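Local coordinates for tetratricopeptide TPR_2 repeat protein (Thermobaculum terrenum, PDB 5DJS) that joins tetratricopeptide repeats to a GT-B-type fold of glycosyl transferase family 41 and holds uridine-5'-diphosphate in a pocket, at residues A[138-141]-A[142-146]; A[272-276]-A[277-281]; A[385-388]-A[389-393]. The protein carries 1 engineered substitution. All blocks are in the same frame, centred on the assembly; numbering follows the deposited sequence.

Contact 1. Residues A[138-141]-A[142-146]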
loop_
_atom_site.group_PDB
_atom_site.type_symbol
_atom_site.label_atom_id
_atom_site.label_comp_id
_atom_site.label_asym_id
_atom_site.label_seq_id
_atom_site.Cartn_x
_atom_site.Cartn_y
_atom_site.Cartn_z
ATOM N N ASP A 138 -4.402 -7.035 19.570
ATOM C CA ASP A 138 -3.551 -8.120 20.092
ATOM C C ASP A 138 -2.088 -7.831 19.817
ATOM O O ASP A 138 -1.274 -7.949 20.703
ATOM C CB ASP A 138 -3.941 -9.482 19.493
ATOM C CG ASP A 138 -3.505 -10.661 20.364
ATOM O OD1 ASP A 138 -2.390 -11.186 20.176
ATOM O OD2 ASP A 138 -4.303 -11.086 21.221
ATOM N N TRP A 139 -1.783 -7.415 18.589
ATOM C CA TRP A 139 -0.429 -7.028 18.184
ATOM C C TRP A 139 0.108 -5.907 19.052
ATOM O O TRP A 139 1.202 -6.011 19.604
ATOM C CB TRP A 139 -0.441 -6.572 16.718
ATOM C CG TRP A 139 0.866 -6.141 16.145
ATOM C CD1 TRP A 139 1.804 -6.925 15.571
ATOM C CD2 TRP A 139 1.343 -4.806 16.048
ATOM N NE1 TRP A 139 2.860 -6.170 15.115
ATOM C CE2 TRP A 139 2.602 -4.858 15.403
ATOM C CE3 TRP A 139 0.834 -3.561 16.447
ATOM C CZ2 TRP A 139 3.361 -3.714 15.149
ATOM C CZ3 TRP A 139 1.591 -2.412 16.180
ATOM C CH2 TRP A 139 2.840 -2.503 15.544
ATOM N N ALA A 140 -0.679 -4.839 19.150
ATOM C CA ALA A 140 -0.295 -3.623 19.863
ATOM C C ALA A 140 0.013 -3.930 21.304
ATOM O O ALA A 140 1.064 -3.534 21.818
ATOM C CB ALA A 140 -1.410 -2.587 19.786
ATOM N N ARG A 141 -0.906 -4.639 21.946
ATOM C CA ARG A 141 -0.739 -5.057 23.344
ATOM C C ARG A 141 0.578 -5.804 23.572
ATOM O O ARG A 141 1.234 -5.596 24.582
ATOM C CB ARG A 141 -1.922 -5.926 23.782
ATOM C CG ARG A 141 -2.155 -5.972 25.282
ATOM C CD ARG A 141 -3.052 -7.137 25.677
ATOM N NE ARG A 141 -2.511 -8.420 25.184
ATOM C CZ ARG A 141 -3.097 -9.246 24.307
ATOM N NH1 ARG A 141 -4.305 -8.998 23.797
ATOM N NH2 ARG A 141 -2.461 -10.357 23.944
ATOM N N ARG A 142 0.958 -6.650 22.620
ATOM C CA ARG A 142 2.170 -7.453 22.725
ATOM C C ARG A 142 3.444 -6.643 22.529
ATOM O O ARG A 142 4.383 -6.796 23.306
ATOM C CB ARG A 142 2.149 -8.604 21.711
ATOM C CG ARG A 142 1.168 -9.708 22.065
ATOM C CD ARG A 142 1.153 -10.814 21.023
ATOM N NE ARG A 142 0.003 -11.683 21.236
ATOM C CZ ARG A 142 -0.105 -12.612 22.188
ATOM N NH1 ARG A 142 0.887 -12.840 23.047
ATOM N NH2 ARG A 142 -1.227 -13.330 22.277
ATOM N N TYR A 143 3.475 -5.801 21.488
ATOM C CA TYR A 143 4.728 -5.198 20.993
ATOM C C TYR A 143 4.855 -3.675 21.086
ATOM O O TYR A 143 5.961 -3.146 20.961
ATOM C CB TYR A 143 4.966 -5.645 19.544
ATOM C CG TYR A 143 4.897 -7.143 19.376
ATOM C CD1 TYR A 143 5.733 -7.987 20.120
ATOM C CD2 TYR A 143 3.983 -7.728 18.500
ATOM C CE1 TYR A 143 5.658 -9.371 19.982
ATOM C CE2 TYR A 143 3.902 -9.100 18.359
ATOM C CZ TYR A 143 4.729 -9.918 19.093
ATOM O OH TYR A 143 4.588 -11.264 18.894
ATOM N N ALA A 144 3.749 -2.975 21.321
ATOM C CA ALA A 144 3.718 -1.515 21.215
ATOM C C ALA A 144 3.343 -0.842 22.523
ATOM O O ALA A 144 4.111 -0.036 23.042
ATOM C CB ALA A 144 2.749 -1.099 20.123
ATOM N N ASP A 145 2.164 -1.164 23.046
ATOM C CA ASP A 145 1.634 -0.513 24.256
ATOM C C ASP A 145 2.501 -0.640 25.527
ATOM O O ASP A 145 2.503 0.274 26.348
ATOM C CB ASP A 145 0.196 -0.978 24.534
ATOM C CG ASP A 145 -0.804 -0.499 23.470
ATOM O OD1 ASP A 145 -0.406 0.213 22.508
ATOM O OD2 ASP A 145 -2.001 -0.840 23.601
ATOM N N PRO A 146 3.232 -1.761 25.702
ATOM C CA PRO A 146 4.207 -1.828 26.800
ATOM C C PRO A 146 5.242 -0.708 26.804
ATOM O O PRO A 146 5.642 -0.261 27.876
ATOM C CB PRO A 146 4.888 -3.183 26.573
ATOM C CG PRO A 146 3.792 -4.031 26.017
ATOM C CD PRO A 146 2.966 -3.106 25.149
#
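Asp138 and Arg142, one helical turn apart, carry the charged part of this contact. Arg142 NE donates to Asp138 OD1 over 2.7 Å, approaching on the syn side but 31° out of the carboxylate plane, and Arg142 NH2 adds a weak bond to the same oxygen. The other oxygen, Asp138 OD2, takes weak bonds from NH1 and NH2 of Arg141. Both pairings are salt bridges, and the three residues form a salt-bridge network. Arg141 NH2 sits above the face of the Arg142 group, their planes 73° apart.

Trp139 and Tyr143 form an edge-to-face pair with planes at 70°. The Tyr143 ring turns its edge to the indole face, Tyr143 CD2 lying 3.7 Å from Trp139 CD1. His247 also meets the indole edge-to-face, and Trp139 NE1 donates to His111 O.

Among the backbone bonds, Ala140 O accepts twice, from Ala144 N at 2.8 Å and, from residue i+5, Asp145 N at 2.9 Å. The spacings of three and four between charged partners, and of four between the rings, are those of side chains along an alpha helix, here helix 129-143; the i to i+5 bond marks its last turn, where the chain leaves the helix.

Contact 2. Residues A[272-276]-A[277-281]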
loop_
_atom_site.group_PDB
_atom_site.type_symbol
_atom_site.label_atom_id
_atom_site.label_comp_id
_atom_site.label_asym_id
_atom_site.label_seq_id
_atom_site.Cartn_x
_atom_site.Cartn_y
_atom_site.Cartn_z
ATOM N N ASN A 272 -6.575 0.826 7.939
ATOM C CA ASN A 272 -7.252 0.472 9.185
ATOM C C ASN A 272 -6.379 0.957 10.360
ATOM O O ASN A 272 -5.290 1.516 10.155
ATOM C CB ASN A 272 -7.474 -1.065 9.226
ATOM C CG ASN A 272 -8.666 -1.533 10.089
ATOM O OD1 ASN A 272 -8.869 -2.723 10.192
ATOM N ND2 ASN A 272 -9.451 -0.641 10.673
ATOM N N THR A 273 -6.848 0.749 11.584
ATOM C CA THR A 273 -6.113 1.142 12.768
ATOM C C THR A 273 -4.761 0.463 12.841
ATOM O O THR A 273 -4.592 -0.657 12.341
ATOM C CB THR A 273 -6.920 0.837 14.054
ATOM O OG1 THR A 273 -6.292 1.477 15.173
ATOM C CG2 THR A 273 -7.070 -0.689 14.310
ATOM N N THR A 274 -3.802 1.157 13.450
ATOM C CA THR A 274 -2.544 0.548 13.877
ATOM C C THR A 274 -2.747 -0.383 15.079
ATOM O O THR A 274 -1.913 -1.255 15.335
ATOM C CB THR A 274 -1.520 1.609 14.310
ATOM O OG1 THR A 274 -2.098 2.454 15.325
ATOM C CG2 THR A 274 -1.067 2.445 13.109
ATOM N N GLY A 275 -3.828 -0.143 15.832
ATOM C CA GLY A 275 -4.130 -0.861 17.049
ATOM C C GLY A 275 -3.509 -0.242 18.289
ATOM O O GLY A 275 -3.831 -0.674 19.412
ATOM N N MET A 276 -2.660 0.776 18.101
ATOM C CA MET A 276 -1.784 1.289 19.158
ATOM C C MET A 276 -2.447 2.395 19.981
ATOM O O MET A 276 -3.176 3.216 19.434
ATOM C CB MET A 276 -0.499 1.852 18.542
ATOM C CG MET A 276 0.346 0.835 17.806
ATOM S SD MET A 276 1.655 1.598 16.828
ATOM C CE MET A 276 2.698 2.285 18.111
ATOM N N ARG A 277 -2.157 2.422 21.287
ATOM C CA ARG A 277 -2.461 3.582 22.151
ATOM C C ARG A 277 -1.615 4.796 21.764
ATOM O O ARG A 277 -2.114 5.922 21.778
ATOM C CB ARG A 277 -2.176 3.280 23.629
ATOM C CG ARG A 277 -3.112 2.294 24.304
ATOM C CD ARG A 277 -2.720 2.093 25.765
ATOM N NE ARG A 277 -3.668 2.733 26.681
ATOM C CZ ARG A 277 -4.766 2.159 27.196
ATOM N NH1 ARG A 277 -5.103 0.896 26.907
ATOM N NH2 ARG A 277 -5.548 2.857 28.022
ATOM N N ALA A 278 -0.338 4.551 21.441
ATOM C CA ALA A 278 0.631 5.603 21.092
ATOM C C ALA A 278 0.306 6.444 19.847
ATOM O O ALA A 278 0.836 7.555 19.701
ATOM C CB ALA A 278 2.019 5.004 20.934
ATOM N N MET A 279 -0.529 5.924 18.947
ATOM C CA MET A 279 -0.966 6.696 17.783
ATOM C C MET A 279 -2.210 7.510 18.157
ATOM O O MET A 279 -3.249 6.959 18.528
ATOM C CB MET A 279 -1.233 5.779 16.597
ATOM C CG MET A 279 -1.234 6.484 15.248
ATOM S SD MET A 279 0.364 7.160 14.727
ATOM C CE MET A 279 1.367 5.681 14.549
ATOM N N ASP A 280 -2.091 8.829 18.060
ATOM C CA ASP A 280 -3.129 9.738 18.539
ATOM C C ASP A 280 -4.186 9.907 17.476
ATOM O O ASP A 280 -5.374 9.797 17.765
ATOM C CB ASP A 280 -2.547 11.118 18.910
ATOM C CG ASP A 280 -1.369 11.040 19.886
ATOM O OD1 ASP A 280 -1.544 10.477 20.995
ATOM O OD2 ASP A 280 -0.273 11.554 19.536
ATOM N N TYR A 281 -3.741 10.175 16.245
ATOM C CA TYR A 281 -4.642 10.477 15.117
ATOM C C TYR A 281 -4.434 9.592 13.887
ATOM O O TYR A 281 -3.323 9.163 13.595
ATOM C CB TYR A 281 -4.483 11.944 14.717
ATOM C CG TYR A 281 -4.870 12.876 15.834
ATOM C CD1 TYR A 281 -6.208 13.196 16.058
ATOM C CD2 TYR A 281 -3.909 13.408 16.687
ATOM C CE1 TYR A 281 -6.579 14.045 17.084
ATOM C CE2 TYR A 281 -4.268 14.254 17.724
ATOM C CZ TYR A 281 -5.604 14.570 17.914
ATOM O OH TYR A 281 -5.967 15.407 18.932
#
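Thr274 and Met279 meet in the loop that joins strands 263-266 and 281-285, neighbours in a parallel sheet of the GT-B fold, and the approach to this meeting is built from two overlapping ST turns. In the first, Thr273 OG1 accepts from Gly275 N at 3.0 Å. In the second, Thr274 OG1 accepts from Met276 N at 3.3 Å in a nearly straight bond (166°), made possible because chi1 of 55° sets the hydroxyl between the backbone N and the carbonyl carbon. Both hydroxyls are also hydrogen-bonded to the carboxylate of Glu299, Thr273 through OE1 and Thr274 through OE2, which ties the turns to the chain just before strand 300-304. Gly275, shared by both turns, has a positive phi at which a CB would jam against the carbonyl O of Thr274, so the position calls for glycine.

No hydrogen bond crosses from 272-276 to 277-281, and the segments meet by van der Waals packing. Met279 runs across Thr274 at about a right angle, its CB 3.7 Å from Thr274 OG1. The apolar side chains of Met276 and Met279 both reach Leu253 of helix 253-257, and their CB atoms stand 4.4 Å apart. Met276 bends at its thioether, chi3 67°, bringing the methyl CE to 4.0 Å from Ala278 CB.

Contact 3. Residues A[385-388]-A[389-393]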
loop_
_atom_site.group_PDB
_atom_site.type_symbol
_atom_site.label_atom_id
_atom_site.label_comp_id
_atom_site.label_asym_id
_atom_site.label_seq_id
_atom_site.Cartn_x
_atom_site.Cartn_y
_atom_site.Cartn_z
ATOM N N ARG A 385 -16.009 -19.936 -14.169
ATOM C CA ARG A 385 -17.216 -19.091 -14.075
ATOM C C ARG A 385 -17.907 -18.847 -15.437
ATOM O O ARG A 385 -18.704 -17.910 -15.563
ATOM C CB ARG A 385 -16.853 -17.743 -13.430
ATOM C CG ARG A 385 -16.248 -17.867 -12.044
ATOM C CD ARG A 385 -15.561 -16.587 -11.616
ATOM N NE ARG A 385 -15.304 -16.575 -10.175
ATOM C CZ ARG A 385 -14.256 -17.127 -9.557
ATOM N NH1 ARG A 385 -13.290 -17.750 -10.229
ATOM N NH2 ARG A 385 -14.169 -17.042 -8.231
ATOM N N GLY A 386 -17.608 -19.688 -16.438
ATOM C CA GLY A 386 -18.287 -19.676 -17.739
ATOM C C GLY A 386 -17.799 -18.663 -18.769
ATOM O O GLY A 386 -18.492 -18.406 -19.755
ATOM N N VAL A 387 -16.610 -18.106 -18.563
ATOM C CA VAL A 387 -16.095 -17.015 -19.386
ATOM C C VAL A 387 -14.846 -17.511 -20.103
ATOM O O VAL A 387 -13.909 -17.961 -19.454
ATOM C CB VAL A 387 -15.727 -15.785 -18.519
ATOM C CG1 VAL A 387 -15.073 -14.687 -19.358
ATOM C CG2 VAL A 387 -16.965 -15.248 -17.801
ATOM N N ALA A 388 -14.822 -17.394 -21.431
ATOM C CA ALA A 388 -13.707 -17.888 -22.230
ATOM C C ALA A 388 -12.423 -17.160 -21.840
ATOM O O ALA A 388 -12.417 -15.943 -21.720
ATOM C CB ALA A 388 -13.999 -17.719 -23.713
ATOM N N GLY A 389 -11.353 -17.922 -21.622
ATOM C CA GLY A 389 -10.092 -17.389 -21.105
ATOM C C GLY A 389 -9.350 -16.471 -22.056
ATOM O O GLY A 389 -8.566 -15.627 -21.615
ATOM N N GLU A 390 -9.583 -16.639 -23.358
ATOM C CA GLU A 390 -8.991 -15.758 -24.373
ATOM C C GLU A 390 -9.508 -14.303 -24.305
ATOM O O GLU A 390 -8.811 -13.390 -24.752
ATOM C CB GLU A 390 -9.152 -16.337 -25.797
ATOM C CG GLU A 390 -10.589 -16.569 -26.282
ATOM C CD GLU A 390 -11.057 -18.011 -26.146
ATOM O OE1 GLU A 390 -10.822 -18.627 -25.081
ATOM O OE2 GLU A 390 -11.670 -18.526 -27.106
ATOM N N ARG A 391 -10.707 -14.088 -23.744
ATOM C CA ARG A 391 -11.272 -12.728 -23.581
ATOM C C ARG A 391 -10.524 -11.941 -22.498
ATOM O O ARG A 391 -10.612 -10.718 -22.445
ATOM C CB ARG A 391 -12.785 -12.722 -23.240
ATOM C CG ARG A 391 -13.661 -13.783 -23.921
ATOM C CD ARG A 391 -14.956 -13.263 -24.545
ATOM N NE ARG A 391 -15.595 -12.128 -23.864
ATOM C CZ ARG A 391 -16.602 -12.182 -22.985
ATOM N NH1 ARG A 391 -17.139 -13.330 -22.588
ATOM N NH2 ARG A 391 -17.077 -11.043 -22.485
ATOM N N LEU A 392 -9.817 -12.662 -21.629
ATOM C CA LEU A 392 -9.004 -12.094 -20.555
ATOM C C LEU A 392 -7.572 -11.880 -21.031
ATOM O O LEU A 392 -6.889 -12.850 -21.348
ATOM C CB LEU A 392 -9.009 -13.089 -19.395
ATOM C CG LEU A 392 -8.456 -12.667 -18.048
ATOM C CD1 LEU A 392 -9.418 -11.711 -17.368
ATOM C CD2 LEU A 392 -8.232 -13.893 -17.174
ATOM N N GLU A 393 -7.121 -10.626 -21.095
ATOM C CA GLU A 393 -5.737 -10.326 -21.512
ATOM C C GLU A 393 -4.838 -9.772 -20.367
ATOM O O GLU A 393 -5.042 -8.669 -19.864
ATOM C CB GLU A 393 -5.686 -9.456 -22.790
ATOM C CG GLU A 393 -6.499 -8.166 -22.787
ATOM C CD GLU A 393 -6.246 -7.291 -24.022
ATOM O OE1 GLU A 393 -7.216 -6.988 -24.752
ATOM O OE2 GLU A 393 -5.082 -6.894 -24.267
#
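Arg391 NH2 is gripped by two backbone carbonyls, Leu354 O and Ala360 O, while on the same guanidinium NH1 lies 4.1 Å from Val387 CG1. The two side chains cross at about a right angle. Bends at chi2 and chi3 turn the arginine chain so that NH1 comes near the valine. Nearer the backbone, Arg391 CG lies 4.0 Å from Ala388 CB, so the aliphatic part packs on the alanine and the charged end reaches the carbonyls beyond.

Ala388 O accepts the one hydrogen bond between the segments, an i to i+3 bond from Arg391 N at 3.2 Å. The donor stands well above the carbonyl plane, 52° out of it. A further short-range bond, Leu392 N to Gly389 O at 3.2 Å, carries the turn into strand 392-395. Residues 385-391 form the helix-to-strand link of a beta-alpha-beta crossover, in which strand 361-365 and helix 372-383 lead to the neighbouring parallel strand 392-395. The helix closes in a Schellman motif with Gly386 at positive phi, where Val387 N bonds to Leu382 O and Gly386 N to Glu383 O. The carboxylate of Glu383 then takes Gly389 N through OE1.

On the solvent-exposed side, Glu390 curls back towards the preceding segment. Its CG lies between the backbone N and the carbonyl carbon (chi1 60°), and a bend at chi2 sets OE1 beside the alanine methyl, 3.6 Å from Ala388 CB.

Along the chain the three contacts follow in series. Contact 1 closes helix 129-143; contact 2, about 11 Å away between centres, lies in the loop between strands 263-266 and 281-285. They touch directly: Asp145 OD1 of contact 1 probably accepts a hydrogen bond from Arg277 N of contact 2, at 3.1 Å, and Met276 packs on Trp139. Contact 3 belongs to the other six-stranded parallel sheet, at one edge strand, 392-395, with its centre about 46 Å and 43 Å from those of contacts 1 and 2. Contacts 1 and 2 thus join the helix end to a loop connecting two strands of one GT-B domain, while contact 3 lies in the other, across the chain's centre.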